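Long-range contacts in sarcosine oxidase (PDB 1Y56), which probably oxidises L-proline as the beta subunit of a dehydrogenase complex, with FAD bound in a Rossmann-type fold, and also binds FMN: residues 55-60 with 361-366; 60-65 with 108-113; 90-95 with 132-137; 126-131 with 292-297; 221-226 with 268-273. One frame throughout, in Å; residues are numbered along the deposited sequence.

Contact 1. Residues 55-60 with 361-366; sequences FNDEAN and VEWYDP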
# COMPACT_ATOMS: atom_id res chain seq x y z
N PHE B 55 -15.52 43.63 43.36
CA PHE B 55 -14.73 42.60 44.03
C PHE B 55 -14.92 42.75 45.54
O PHE B 55 -15.66 43.64 45.99
CB PHE B 55 -13.27 42.73 43.60
CG PHE B 55 -13.01 42.21 42.21
CD1 PHE B 55 -13.37 42.97 41.09
CD2 PHE B 55 -12.43 40.96 42.02
CE1 PHE B 55 -13.14 42.49 39.79
CE2 PHE B 55 -12.20 40.47 40.73
CZ PHE B 55 -12.55 41.23 39.62
N ASN B 56 -14.26 41.90 46.33
CA ASN B 56 -14.62 41.75 47.73
C ASN B 56 -13.51 42.02 48.70
O ASN B 56 -13.56 41.59 49.86
CB ASN B 56 -15.16 40.35 47.94
CG ASN B 56 -16.26 40.04 46.98
OD1 ASN B 56 -17.12 40.89 46.73
ND2 ASN B 56 -16.24 38.84 46.39
N ASP B 57 -12.51 42.75 48.23
CA ASP B 57 -11.35 43.06 49.04
C ASP B 57 -10.73 44.32 48.48
O ASP B 57 -10.91 44.65 47.31
CB ASP B 57 -10.36 41.91 48.99
CG ASP B 57 -10.00 41.54 47.58
OD1 ASP B 57 -8.93 42.02 47.12
OD2 ASP B 57 -10.79 40.79 46.93
N GLU B 58 -9.99 45.01 49.32
CA GLU B 58 -9.51 46.33 49.00
C GLU B 58 -8.65 46.35 47.74
O GLU B 58 -8.93 47.10 46.83
CB GLU B 58 -8.78 46.91 50.20
CG GLU B 58 -7.82 48.01 49.87
CD GLU B 58 -7.27 48.64 51.11
OE1 GLU B 58 -7.57 48.11 52.21
OE2 GLU B 58 -6.57 49.67 51.00
N ALA B 59 -7.63 45.50 47.69
CA ALA B 59 -6.66 45.55 46.61
C ALA B 59 -7.32 45.43 45.24
O ALA B 59 -7.12 46.28 44.37
CB ALA B 59 -5.57 44.48 46.79
N ASN B 60 -8.13 44.38 45.07
CA ASN B 60 -8.80 44.12 43.80
C ASN B 60 -9.72 45.27 43.39
O ASN B 60 -9.83 45.60 42.21
CB ASN B 60 -9.61 42.82 43.85
CG ASN B 60 -8.73 41.58 43.78
OD1 ASN B 60 -7.84 41.47 42.95
ND2 ASN B 60 -9.02 40.63 44.66
N VAL B 361 0.12 46.13 44.77
CA VAL B 361 0.57 44.95 44.02
C VAL B 361 0.93 43.78 44.93
O VAL B 361 0.87 42.63 44.49
CB VAL B 361 1.75 45.30 43.05
CG1 VAL B 361 3.04 45.54 43.80
CG2 VAL B 361 1.94 44.23 41.99
N GLU B 362 1.27 44.06 46.19
CA GLU B 362 1.72 42.99 47.10
C GLU B 362 0.65 41.96 47.47
O GLU B 362 0.97 40.86 47.91
CB GLU B 362 2.45 43.55 48.34
CG GLU B 362 1.63 44.49 49.24
CD GLU B 362 1.41 45.89 48.64
OE1 GLU B 362 0.46 46.57 49.09
OE2 GLU B 362 2.18 46.30 47.72
N TRP B 363 -0.62 42.30 47.25
CA TRP B 363 -1.73 41.33 47.41
C TRP B 363 -1.51 40.11 46.52
O TRP B 363 -1.89 38.99 46.89
CB TRP B 363 -3.05 42.00 47.06
CG TRP B 363 -4.28 41.18 47.34
CD1 TRP B 363 -5.07 40.55 46.42
CD2 TRP B 363 -4.88 40.93 48.62
NE1 TRP B 363 -6.12 39.92 47.05
CE2 TRP B 363 -6.02 40.13 48.40
CE3 TRP B 363 -4.56 41.29 49.94
CZ2 TRP B 363 -6.84 39.68 49.44
CZ3 TRP B 363 -5.38 40.85 50.97
CH2 TRP B 363 -6.50 40.05 50.72
N TYR B 364 -0.90 40.34 45.35
CA TYR B 364 -0.66 39.32 44.33
C TYR B 364 0.74 38.73 44.43
O TYR B 364 1.31 38.28 43.43
CB TYR B 364 -0.91 39.90 42.92
CG TYR B 364 -2.18 40.71 42.83
CD1 TYR B 364 -2.14 42.11 42.72
CD2 TYR B 364 -3.43 40.09 42.89
CE1 TYR B 364 -3.32 42.85 42.64
CE2 TYR B 364 -4.61 40.83 42.82
CZ TYR B 364 -4.55 42.20 42.70
OH TYR B 364 -5.74 42.91 42.64
N ASP B 365 1.29 38.73 45.65
CA ASP B 365 2.63 38.23 45.92
C ASP B 365 2.82 36.78 45.45
O ASP B 365 2.12 35.87 45.92
CB ASP B 365 2.94 38.35 47.42
CG ASP B 365 4.41 38.09 47.75
OD1 ASP B 365 4.75 38.16 48.95
OD2 ASP B 365 5.24 37.82 46.85
N PRO B 366 3.74 36.58 44.50
CA PRO B 366 4.20 35.28 44.02
C PRO B 366 4.61 34.34 45.15
O PRO B 366 4.47 33.13 45.01
CB PRO B 366 5.43 35.63 43.20
CG PRO B 366 5.14 36.98 42.68
CD PRO B 366 4.40 37.68 43.77
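Tyr364 CG stands beside its own backbone N (chi1 -46°) and Asn60 CG does likewise (chi1 -75°), which turns the phenol and the amide toward each other at the capped start of helix 58-78. Tyr364 OH donates to Asn60 OD1 at 2.6 Å; the oxygen lies at the edge of the phenol ring, while the hydroxyl approaches from above the amide plane, 44° out of it. Asp57 is the N-cap of the helix and takes the backbone N of Asn60 on its OD1. Its OD2 uses the syn lone pair to receive Asn60 ND2 at 2.9 Å, nearly in the plane of the amide, so both ends of that amide are held. Asn315 OD1 is a further partner of ND2. An alanine in place of Asn60 would probably leave the buried Tyr364 hydroxyl without its acceptor and Asp57 OD2 without its amide donor. Trp363 completes the junction between this helix start and the C-terminal segment after helix 337-354. Asp57 OD1 comes obliquely to the indole, 3.5 Å from Trp363 NE1. Ala59 CB makes an off-centre CH-pi contact 4.0 Å from the centroid of the five-membered ring and lies 3.5 Å from Trp363 CB.

Contact 2. Residues 60-65 with 108-113; sequences NVRVMK and NKFGVP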
# COMPACT_ATOMS: atom_id res chain seq x y z
N ASN B 60 -8.13 44.38 45.07
CA ASN B 60 -8.80 44.12 43.80
C ASN B 60 -9.72 45.27 43.39
O ASN B 60 -9.83 45.60 42.21
CB ASN B 60 -9.61 42.82 43.85
CG ASN B 60 -8.73 41.58 43.78
OD1 ASN B 60 -7.84 41.47 42.95
ND2 ASN B 60 -9.02 40.63 44.66
N VAL B 61 -10.38 45.87 44.37
CA VAL B 61 -11.30 46.96 44.12
C VAL B 61 -10.54 48.21 43.68
O VAL B 61 -10.98 48.90 42.74
CB VAL B 61 -12.18 47.24 45.35
CG1 VAL B 61 -12.82 48.62 45.27
CG2 VAL B 61 -13.24 46.15 45.50
N ARG B 62 -9.40 48.48 44.32
CA ARG B 62 -8.57 49.62 43.94
C ARG B 62 -7.97 49.41 42.55
O ARG B 62 -8.01 50.31 41.71
CB ARG B 62 -7.46 49.91 44.96
CG ARG B 62 -7.86 49.77 46.42
CD ARG B 62 -7.42 50.96 47.25
NE ARG B 62 -6.13 51.49 46.84
CZ ARG B 62 -4.99 51.30 47.51
NH1 ARG B 62 -4.97 50.58 48.62
NH2 ARG B 62 -3.86 51.83 47.04
N VAL B 63 -7.42 48.22 42.32
CA VAL B 63 -6.86 47.87 41.03
C VAL B 63 -7.89 47.99 39.89
O VAL B 63 -7.60 48.56 38.84
CB VAL B 63 -6.24 46.46 41.07
CG1 VAL B 63 -5.81 46.00 39.68
CG2 VAL B 63 -5.06 46.42 42.02
N MET B 64 -9.10 47.48 40.11
CA MET B 64 -10.14 47.56 39.10
C MET B 64 -10.71 48.97 38.90
O MET B 64 -11.05 49.35 37.77
CB MET B 64 -11.25 46.54 39.37
CG MET B 64 -10.86 45.12 38.96
SD MET B 64 -9.95 45.04 37.38
CE MET B 64 -11.20 45.67 36.24
N LYS B 65 -10.81 49.74 39.98
CA LYS B 65 -11.16 51.15 39.88
C LYS B 65 -10.15 51.81 38.95
O LYS B 65 -10.51 52.48 37.98
CB LYS B 65 -11.14 51.83 41.25
CG LYS B 65 -11.79 53.21 41.24
CD LYS B 65 -11.03 54.24 42.08
CE LYS B 65 -11.98 55.26 42.74
NZ LYS B 65 -12.96 55.96 41.84
N ASN B 108 -17.56 50.64 48.11
CA ASN B 108 -17.76 52.07 48.32
C ASN B 108 -16.58 52.79 48.96
O ASN B 108 -16.10 53.78 48.40
CB ASN B 108 -19.07 52.34 49.08
CG ASN B 108 -20.30 52.01 48.24
OD1 ASN B 108 -21.34 51.66 48.78
ND2 ASN B 108 -20.19 52.13 46.93
N LYS B 109 -16.08 52.28 50.09
CA LYS B 109 -14.93 52.86 50.81
C LYS B 109 -13.83 53.28 49.86
O LYS B 109 -13.23 54.33 50.02
CB LYS B 109 -14.33 51.89 51.86
CG LYS B 109 -15.33 51.22 52.85
CD LYS B 109 -15.60 52.05 54.15
CE LYS B 109 -17.01 51.78 54.77
NZ LYS B 109 -17.07 50.54 55.64
N PHE B 110 -13.60 52.46 48.84
CA PHE B 110 -12.51 52.67 47.92
C PHE B 110 -12.93 53.28 46.59
O PHE B 110 -12.21 53.19 45.60
CB PHE B 110 -11.70 51.39 47.79
CG PHE B 110 -11.15 50.93 49.10
CD1 PHE B 110 -10.02 51.54 49.65
CD2 PHE B 110 -11.81 49.93 49.83
CE1 PHE B 110 -9.52 51.14 50.90
CE2 PHE B 110 -11.32 49.52 51.08
CZ PHE B 110 -10.17 50.14 51.62
N GLY B 111 -14.09 53.93 46.58
CA GLY B 111 -14.48 54.77 45.46
C GLY B 111 -15.14 54.04 44.31
O GLY B 111 -15.15 54.53 43.17
N VAL B 112 -15.70 52.87 44.59
CA VAL B 112 -16.50 52.18 43.60
C VAL B 112 -17.95 52.28 44.05
O VAL B 112 -18.37 51.55 44.96
CB VAL B 112 -16.03 50.72 43.40
CG1 VAL B 112 -17.05 49.92 42.59
CG2 VAL B 112 -14.66 50.71 42.73
N PRO B 113 -18.72 53.19 43.43
CA PRO B 113 -20.05 53.55 43.92
C PRO B 113 -21.12 52.54 43.52
O PRO B 113 -22.04 52.88 42.78
CB PRO B 113 -20.30 54.91 43.27
CG PRO B 113 -19.56 54.86 42.00
CD PRO B 113 -18.38 53.92 42.19
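Lys65 NZ donates to Gly111 O at 2.9 Å, tying helix 58-78 to the Schellman motif that ends helix 94-109. The ammonium group approaches tilted 31° from the carbonyl plane. Lys65 starts with CG opposite its backbone N (chi1 -167°), and bends further along the chain carry CE to 3.5 Å from Phe110 O before NZ reaches the next carbonyl. A long, weak ion pair with Glu69 is a second partner for the ammonium group. Gly111 is the C-prime residue of the motif; its positive phi turns the chain away from the helix, its N bonds to Asn108 O at 2.7 Å, and Val112 N makes the wider bond to Gln107 O. On the other side of the turn, Val112 enters the buried part of the interface. Its CG2 meets Val61 CG1 at 3.8 Å and Lys65 CB at 4.0 Å, and the lysine and valine side chains slide past each other in opposite directions. The same Val61 methyl packs against Phe110 CB, so one branch touches both residues that flank Gly111. Farther out, the aliphatic part of Arg62 leans on the phenylalanine ring, whose plane is 25° from that of the guanidinium, while Arg62 NH1 forms a salt bridge with Glu58. The approach to the ring is made by Arg62 CD, 3.6 Å from Phe110 CD1.

Contact 3. Residues 90-95 with 132-137; sequences LLYDDE and SEVIAA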
# COMPACT_ATOMS: atom_id res chain seq x y z
N LEU B 90 -27.62 39.44 40.43
CA LEU B 90 -28.95 39.13 40.96
C LEU B 90 -28.88 38.38 42.29
O LEU B 90 -28.16 37.40 42.41
CB LEU B 90 -29.77 38.30 39.97
CG LEU B 90 -29.94 38.80 38.54
CD1 LEU B 90 -30.56 37.71 37.70
CD2 LEU B 90 -30.75 40.08 38.52
N LEU B 91 -29.65 38.84 43.28
CA LEU B 91 -29.70 38.21 44.60
C LEU B 91 -31.08 37.61 44.89
O LEU B 91 -32.10 38.15 44.47
CB LEU B 91 -29.34 39.24 45.68
CG LEU B 91 -27.92 39.77 45.90
CD1 LEU B 91 -26.91 39.48 44.80
CD2 LEU B 91 -28.01 41.27 46.14
N TYR B 92 -31.09 36.50 45.62
CA TYR B 92 -32.34 35.74 45.85
C TYR B 92 -32.69 35.45 47.29
O TYR B 92 -33.81 35.04 47.56
CB TYR B 92 -32.32 34.42 45.09
CG TYR B 92 -31.98 34.56 43.64
CD1 TYR B 92 -32.97 34.61 42.68
CD2 TYR B 92 -30.65 34.65 43.23
CE1 TYR B 92 -32.66 34.74 41.34
CE2 TYR B 92 -30.33 34.77 41.89
CZ TYR B 92 -31.34 34.81 40.95
OH TYR B 92 -31.02 34.93 39.63
N ASP B 93 -31.74 35.63 48.22
CA ASP B 93 -32.02 35.40 49.64
C ASP B 93 -31.19 36.27 50.60
O ASP B 93 -30.22 36.92 50.21
CB ASP B 93 -31.93 33.91 50.00
CG ASP B 93 -30.62 33.27 49.56
OD1 ASP B 93 -30.68 32.26 48.82
OD2 ASP B 93 -29.55 33.77 49.96
N ASP B 94 -31.60 36.26 51.87
CA ASP B 94 -31.04 37.11 52.92
C ASP B 94 -29.58 36.78 53.15
O ASP B 94 -28.76 37.66 53.39
CB ASP B 94 -31.82 36.93 54.21
CG ASP B 94 -33.33 37.08 54.01
OD1 ASP B 94 -33.78 37.40 52.88
OD2 ASP B 94 -34.09 36.89 55.00
N GLU B 95 -29.27 35.49 53.07
CA GLU B 95 -27.90 35.04 52.98
C GLU B 95 -27.09 35.94 52.03
O GLU B 95 -26.14 36.63 52.46
CB GLU B 95 -27.87 33.58 52.51
CG GLU B 95 -27.76 32.56 53.64
CD GLU B 95 -26.50 32.76 54.48
OE1 GLU B 95 -26.59 32.61 55.73
OE2 GLU B 95 -25.42 33.08 53.91
N SER B 132 -39.34 37.39 39.36
CA SER B 132 -40.20 36.73 40.34
C SER B 132 -39.53 36.21 41.60
O SER B 132 -40.17 36.18 42.63
CB SER B 132 -41.06 35.63 39.69
OG SER B 132 -40.29 34.77 38.89
N GLU B 133 -38.27 35.81 41.54
CA GLU B 133 -37.62 35.35 42.78
C GLU B 133 -36.35 36.11 43.16
O GLU B 133 -35.66 35.72 44.11
CB GLU B 133 -37.40 33.84 42.78
CG GLU B 133 -36.71 33.29 41.55
CD GLU B 133 -36.75 31.77 41.48
OE1 GLU B 133 -36.81 31.24 40.33
OE2 GLU B 133 -36.73 31.09 42.55
N VAL B 134 -36.07 37.18 42.43
CA VAL B 134 -34.98 38.10 42.74
C VAL B 134 -35.45 39.06 43.83
O VAL B 134 -36.52 39.65 43.71
CB VAL B 134 -34.60 38.94 41.52
CG1 VAL B 134 -33.32 39.73 41.79
CG2 VAL B 134 -34.45 38.06 40.29
N ILE B 135 -34.67 39.21 44.89
CA ILE B 135 -35.10 40.03 46.03
C ILE B 135 -34.34 41.35 46.13
O ILE B 135 -34.84 42.35 46.67
CB ILE B 135 -35.11 39.23 47.38
CG1 ILE B 135 -33.69 39.01 47.92
CG2 ILE B 135 -35.91 37.90 47.23
CD1 ILE B 135 -33.66 38.64 49.40
N ALA B 136 -33.12 41.35 45.61
CA ALA B 136 -32.37 42.57 45.40
C ALA B 136 -31.36 42.29 44.29
O ALA B 136 -31.27 41.17 43.80
CB ALA B 136 -31.68 43.01 46.68
N ALA B 137 -30.62 43.32 43.89
CA ALA B 137 -29.54 43.11 42.94
C ALA B 137 -28.44 44.08 43.26
O ALA B 137 -28.70 45.19 43.73
CB ALA B 137 -30.02 43.31 41.52
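Leu91 faces both Ile135 and Ala136 in a classic beta bulge, where antiparallel strands 87-91 and 136-140 meet near the start of helix 94-109. Two backbone bonds set the register: Leu91 N donates to Ala136 O at 2.9 Å, and Ile135 N to Leu91 O at 2.8 Å. Leu91 and Ala136 form a hydrogen-bonded pair and send their side chains to the same face of the sheet, with Leu91 CD2 4.1 Å from Ala136 CB; Leu116 and Phe100 also pack against Leu91 there. The opposite face carries Leu90 and Ala137, a non-hydrogen-bonded pair. Leu90 CD2 also meets Val134 CG1 at 4.2 Å, the two side chains running at a slant to each other. The other methyl of Val134, CG2, touches Tyr92 CE1 at 3.9 Å. Along the edge of that ring, near its plane, sits Glu133 O, 3.2 Å from Tyr92 CD1. At its far end the Tyr92 hydroxyl bonds to Ser244, and Glu133 OE1 to Tyr247. Ile135 reaches the other way, toward the first turn of helix 94-109. Its CG1 is placed between the backbone N and the carbonyl carbon (chi1 75°), and its side chain lies across that of Asp94 at about a right angle. CG2 rests against Tyr92 O, while Ile135 CD1 comes to 3.6 Å from Asp93 C.

Contact 4. Residues 126-131 with 292-297; sequences VPLLDI and IPALKN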
# COMPACT_ATOMS: atom_id res chain seq x y z
N VAL B 126 -32.35 45.99 31.62
CA VAL B 126 -32.75 44.59 31.29
C VAL B 126 -34.25 44.27 31.50
O VAL B 126 -34.61 43.51 32.39
CB VAL B 126 -31.91 43.51 32.06
CG1 VAL B 126 -31.91 42.20 31.29
CG2 VAL B 126 -30.48 43.96 32.29
N PRO B 127 -35.13 44.84 30.66
CA PRO B 127 -36.56 44.58 30.80
C PRO B 127 -36.98 43.11 30.76
O PRO B 127 -37.99 42.76 31.36
CB PRO B 127 -37.17 45.34 29.62
CG PRO B 127 -36.18 46.40 29.30
CD PRO B 127 -34.85 45.78 29.55
N LEU B 128 -36.20 42.25 30.09
CA LEU B 128 -36.57 40.82 29.92
C LEU B 128 -36.21 39.89 31.10
O LEU B 128 -36.51 38.69 31.07
CB LEU B 128 -35.97 40.24 28.64
CG LEU B 128 -36.54 40.70 27.30
CD1 LEU B 128 -35.80 40.01 26.19
CD2 LEU B 128 -37.99 40.38 27.24
N LEU B 129 -35.56 40.46 32.11
CA LEU B 129 -35.26 39.76 33.35
C LEU B 129 -36.52 39.22 34.01
O LEU B 129 -37.49 39.96 34.17
CB LEU B 129 -34.61 40.75 34.30
CG LEU B 129 -33.37 40.32 35.06
CD1 LEU B 129 -32.43 39.57 34.15
CD2 LEU B 129 -32.71 41.58 35.60
N ASP B 130 -36.52 37.93 34.37
CA ASP B 130 -37.61 37.40 35.19
C ASP B 130 -37.35 37.80 36.63
O ASP B 130 -36.33 37.43 37.21
CB ASP B 130 -37.72 35.88 35.10
CG ASP B 130 -38.82 35.30 36.00
OD1 ASP B 130 -38.98 34.06 36.01
OD2 ASP B 130 -39.51 36.07 36.71
N ILE B 131 -38.28 38.55 37.20
CA ILE B 131 -38.01 39.20 38.47
C ILE B 131 -38.61 38.46 39.66
O ILE B 131 -38.35 38.80 40.81
CB ILE B 131 -38.34 40.74 38.39
CG1 ILE B 131 -37.13 41.53 38.85
CG2 ILE B 131 -39.64 41.16 39.12
CD1 ILE B 131 -35.86 41.11 38.13
N ILE B 292 -33.34 34.75 32.23
CA ILE B 292 -34.20 35.48 31.29
C ILE B 292 -34.91 34.46 30.38
O ILE B 292 -34.29 33.89 29.50
CB ILE B 292 -33.50 36.70 30.52
CG1 ILE B 292 -33.33 36.44 29.03
CG2 ILE B 292 -32.16 37.14 31.09
CD1 ILE B 292 -34.50 36.92 28.20
N PRO B 293 -36.20 34.18 30.66
CA PRO B 293 -37.09 33.26 29.94
C PRO B 293 -37.23 33.41 28.42
O PRO B 293 -37.49 32.41 27.75
CB PRO B 293 -38.45 33.52 30.60
CG PRO B 293 -38.10 33.87 31.97
CD PRO B 293 -36.89 34.76 31.82
N ALA B 294 -37.08 34.62 27.89
CA ALA B 294 -37.17 34.84 26.44
C ALA B 294 -36.12 34.03 25.67
O ALA B 294 -36.39 33.55 24.56
CB ALA B 294 -37.07 36.32 26.11
N LEU B 295 -34.94 33.88 26.27
CA LEU B 295 -33.87 33.03 25.73
C LEU B 295 -34.33 31.65 25.25
O LEU B 295 -33.71 31.07 24.36
CB LEU B 295 -32.72 32.90 26.74
CG LEU B 295 -31.52 33.86 26.73
CD1 LEU B 295 -31.78 35.25 26.14
CD2 LEU B 295 -30.92 34.00 28.13
N LYS B 296 -35.42 31.13 25.81
CA LYS B 296 -36.02 29.88 25.33
C LYS B 296 -36.31 29.82 23.82
O LYS B 296 -36.13 28.77 23.20
CB LYS B 296 -37.31 29.57 26.09
CG LYS B 296 -37.07 29.13 27.51
CD LYS B 296 -38.34 28.70 28.16
CE LYS B 296 -38.10 28.47 29.63
NZ LYS B 296 -39.33 27.97 30.30
N ASN B 297 -36.74 30.94 23.24
CA ASN B 297 -37.07 31.00 21.81
C ASN B 297 -35.85 31.27 20.92
O ASN B 297 -35.97 31.33 19.69
CB ASN B 297 -38.16 32.05 21.53
CG ASN B 297 -39.26 32.08 22.60
OD1 ASN B 297 -39.63 31.05 23.19
ND2 ASN B 297 -39.80 33.28 22.84
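Leu128 packs against Ile292 and Ala294, crossing the isoleucine at a slant and joining a type I beta turn, Val126 to Leu129, to the 3-10 segment that follows helix 278-291. From the leucine backbone outward, CB meets Ile292 CD1 at 3.7 Å. CG stands beside the backbone N (chi1 -70°), and from it the CD1 branch extends to residues 292-297. Leu128 CD1 there lies 3.9 Å from Ala294 CB and touches the Ile292 CD1 methyl as well, so the isoleucine tip touches the leucine at both CB and CD1. The carbonyl of the same residue adds to the packing, with Leu128 O 3.7 Å from Ile292 CB. Leu129 approaches the other branch of Ile292, its CD1 lying 3.9 Å from Ile292 CG2, and the two side chains cross at about a right angle. At the rim, Asp130 CB rests against the proline ring, 3.6 Å from Pro293 CD. Its CG lies opposite the backbone N (chi1 178°), and the carboxylate reaches Ser132 OG through OD2. Another protein chain packs on Leu128, Ala294 and Leu295 and shares backbone hydrogen bonds with Lys296, placing the junction at a subunit interface. Between the two segments themselves no hydrogen bond forms; their cohesion is apolar, resting on the fit of methyl and methylene groups.

Contact 5. Residues 221-226 with 268-273; sequences EPYKHQ and IGPTYD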
# COMPACT_ATOMS: atom_id res chain seq x y z
N GLU B 221 -2.94 26.25 37.44
CA GLU B 221 -3.43 25.13 36.63
C GLU B 221 -4.42 25.58 35.56
O GLU B 221 -5.31 26.38 35.86
CB GLU B 221 -4.12 24.08 37.51
CG GLU B 221 -3.28 23.38 38.58
CD GLU B 221 -1.96 22.83 38.07
OE1 GLU B 221 -1.00 22.80 38.87
OE2 GLU B 221 -1.87 22.45 36.87
N PRO B 222 -4.30 25.05 34.33
CA PRO B 222 -5.30 25.35 33.31
C PRO B 222 -6.59 24.56 33.55
O PRO B 222 -6.54 23.33 33.72
CB PRO B 222 -4.63 24.91 32.01
CG PRO B 222 -3.72 23.83 32.41
CD PRO B 222 -3.25 24.15 33.81
N TYR B 223 -7.72 25.26 33.58
CA TYR B 223 -9.02 24.62 33.70
C TYR B 223 -9.90 24.95 32.53
O TYR B 223 -9.86 26.06 32.00
CB TYR B 223 -9.75 25.06 34.96
CG TYR B 223 -9.25 24.39 36.20
CD1 TYR B 223 -9.92 23.29 36.75
CD2 TYR B 223 -8.09 24.85 36.84
CE1 TYR B 223 -9.45 22.67 37.90
CE2 TYR B 223 -7.61 24.24 37.98
CZ TYR B 223 -8.29 23.16 38.51
OH TYR B 223 -7.80 22.56 39.64
N LYS B 224 -10.72 23.99 32.15
CA LYS B 224 -11.60 24.18 31.04
C LYS B 224 -12.87 24.87 31.49
O LYS B 224 -13.65 24.30 32.23
CB LYS B 224 -11.93 22.84 30.39
CG LYS B 224 -12.56 23.00 29.02
CD LYS B 224 -12.47 21.71 28.22
CE LYS B 224 -13.65 20.78 28.48
NZ LYS B 224 -13.61 19.68 27.49
N HIS B 225 -13.04 26.12 31.05
CA HIS B 225 -14.33 26.82 31.13
C HIS B 225 -14.95 26.95 29.73
O HIS B 225 -14.25 26.79 28.73
CB HIS B 225 -14.21 28.16 31.85
CG HIS B 225 -14.18 28.01 33.35
ND1 HIS B 225 -13.06 27.57 34.03
CD2 HIS B 225 -15.13 28.21 34.29
CE1 HIS B 225 -13.32 27.51 35.32
NE2 HIS B 225 -14.57 27.90 35.51
N GLN B 226 -16.26 27.17 29.67
CA GLN B 226 -16.96 27.16 28.39
C GLN B 226 -17.90 28.35 28.19
O GLN B 226 -18.30 29.03 29.14
CB GLN B 226 -17.72 25.84 28.19
CG GLN B 226 -16.82 24.61 28.03
CD GLN B 226 -17.61 23.35 27.75
OE1 GLN B 226 -18.17 23.18 26.66
NE2 GLN B 226 -17.66 22.45 28.72
N ILE B 268 -13.98 22.10 34.36
CA ILE B 268 -13.50 20.73 34.13
C ILE B 268 -12.01 20.58 34.47
O ILE B 268 -11.17 21.30 33.90
CB ILE B 268 -13.86 20.21 32.70
CG1 ILE B 268 -15.38 19.91 32.63
CG2 ILE B 268 -13.02 18.98 32.34
CD1 ILE B 268 -15.87 19.35 31.31
N GLY B 269 -11.72 19.64 35.39
CA GLY B 269 -10.45 19.51 36.19
C GLY B 269 -9.17 19.83 35.44
O GLY B 269 -9.20 19.89 34.21
N PRO B 270 -8.04 20.00 36.14
CA PRO B 270 -6.86 20.57 35.45
C PRO B 270 -6.56 19.91 34.09
O PRO B 270 -6.15 18.75 34.06
CB PRO B 270 -5.72 20.35 36.44
CG PRO B 270 -6.37 20.24 37.75
CD PRO B 270 -7.74 19.65 37.54
N THR B 271 -6.78 20.62 32.99
CA THR B 271 -6.59 20.08 31.63
C THR B 271 -6.14 21.16 30.64
O THR B 271 -6.38 22.34 30.87
CB THR B 271 -7.89 19.44 31.08
OG1 THR B 271 -7.67 18.95 29.75
CG2 THR B 271 -9.01 20.46 31.03
N TYR B 272 -5.49 20.76 29.55
CA TYR B 272 -5.23 21.69 28.44
C TYR B 272 -6.21 21.48 27.29
O TYR B 272 -6.18 22.21 26.31
CB TYR B 272 -3.79 21.59 27.92
CG TYR B 272 -2.76 22.37 28.72
CD1 TYR B 272 -1.86 21.72 29.56
CD2 TYR B 272 -2.69 23.76 28.63
CE1 TYR B 272 -0.91 22.42 30.31
CE2 TYR B 272 -1.74 24.49 29.36
CZ TYR B 272 -0.85 23.81 30.20
OH TYR B 272 0.09 24.51 30.94
N ASP B 273 -7.07 20.48 27.44
CA ASP B 273 -8.11 20.15 26.46
C ASP B 273 -9.07 21.32 26.25
O ASP B 273 -9.56 21.91 27.23
CB ASP B 273 -8.88 18.90 26.96
CG ASP B 273 -10.16 18.62 26.19
OD1 ASP B 273 -10.12 18.60 24.94
OD2 ASP B 273 -11.22 18.40 26.83
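Lys224 and Ile268 form a single antiparallel hydrogen-bonded pair, with Lys224 N to Ile268 O at 3.2 Å and Ile268 N to Lys224 O at 3.1 Å, and Thr271 N returns to Pro222 O at 2.8 Å. Pro222 CG sits over the centre of the Tyr272 ring in a CH-pi contact, 3.6 Å from the centroid. Pro270 in turn lies over one face of Tyr223. Lys224 CE runs beside Ile268 CD1, and NZ closes a salt bridge to Asp273 OD2 at 2.8 Å, met from above the carboxylate plane; Thr275 O and Leu274 O also accept from this ammonium. A methionine at Lys224 would probably leave Asp273 OD2 without its counter-charge and those two carbonyls without their donor. Thr271 OG1 accepts from Asp273 N in an ST turn. The loop thus packs on strand 221-230, which pairs along its other edge with strand 299-310, before the chain enters helix 278-291.

In the fold
Contacts 1 and 2 share Asn60 and helix 58-78, with centres 12 Å apart, so one helix start meets both the C-terminal segment and the end of helix 94-109. Contact 3 lies at the other end of helix 94-109, and its segments alternate with those of contact 2 along the chain. Contacts 3 and 4 touch through Leu90 CD2 and Leu129 CD2, 3.8 Å apart. The centres of contacts 4 and 5 are about 30 Å apart, but contact 5 reaches the same mixed sheet as contact 3, with the side chain of Gln226 about 6 Å from the bound FAD. Contact 1 encloses all the others in sequence, bringing residues 361-366 back to the start of helix 58-78.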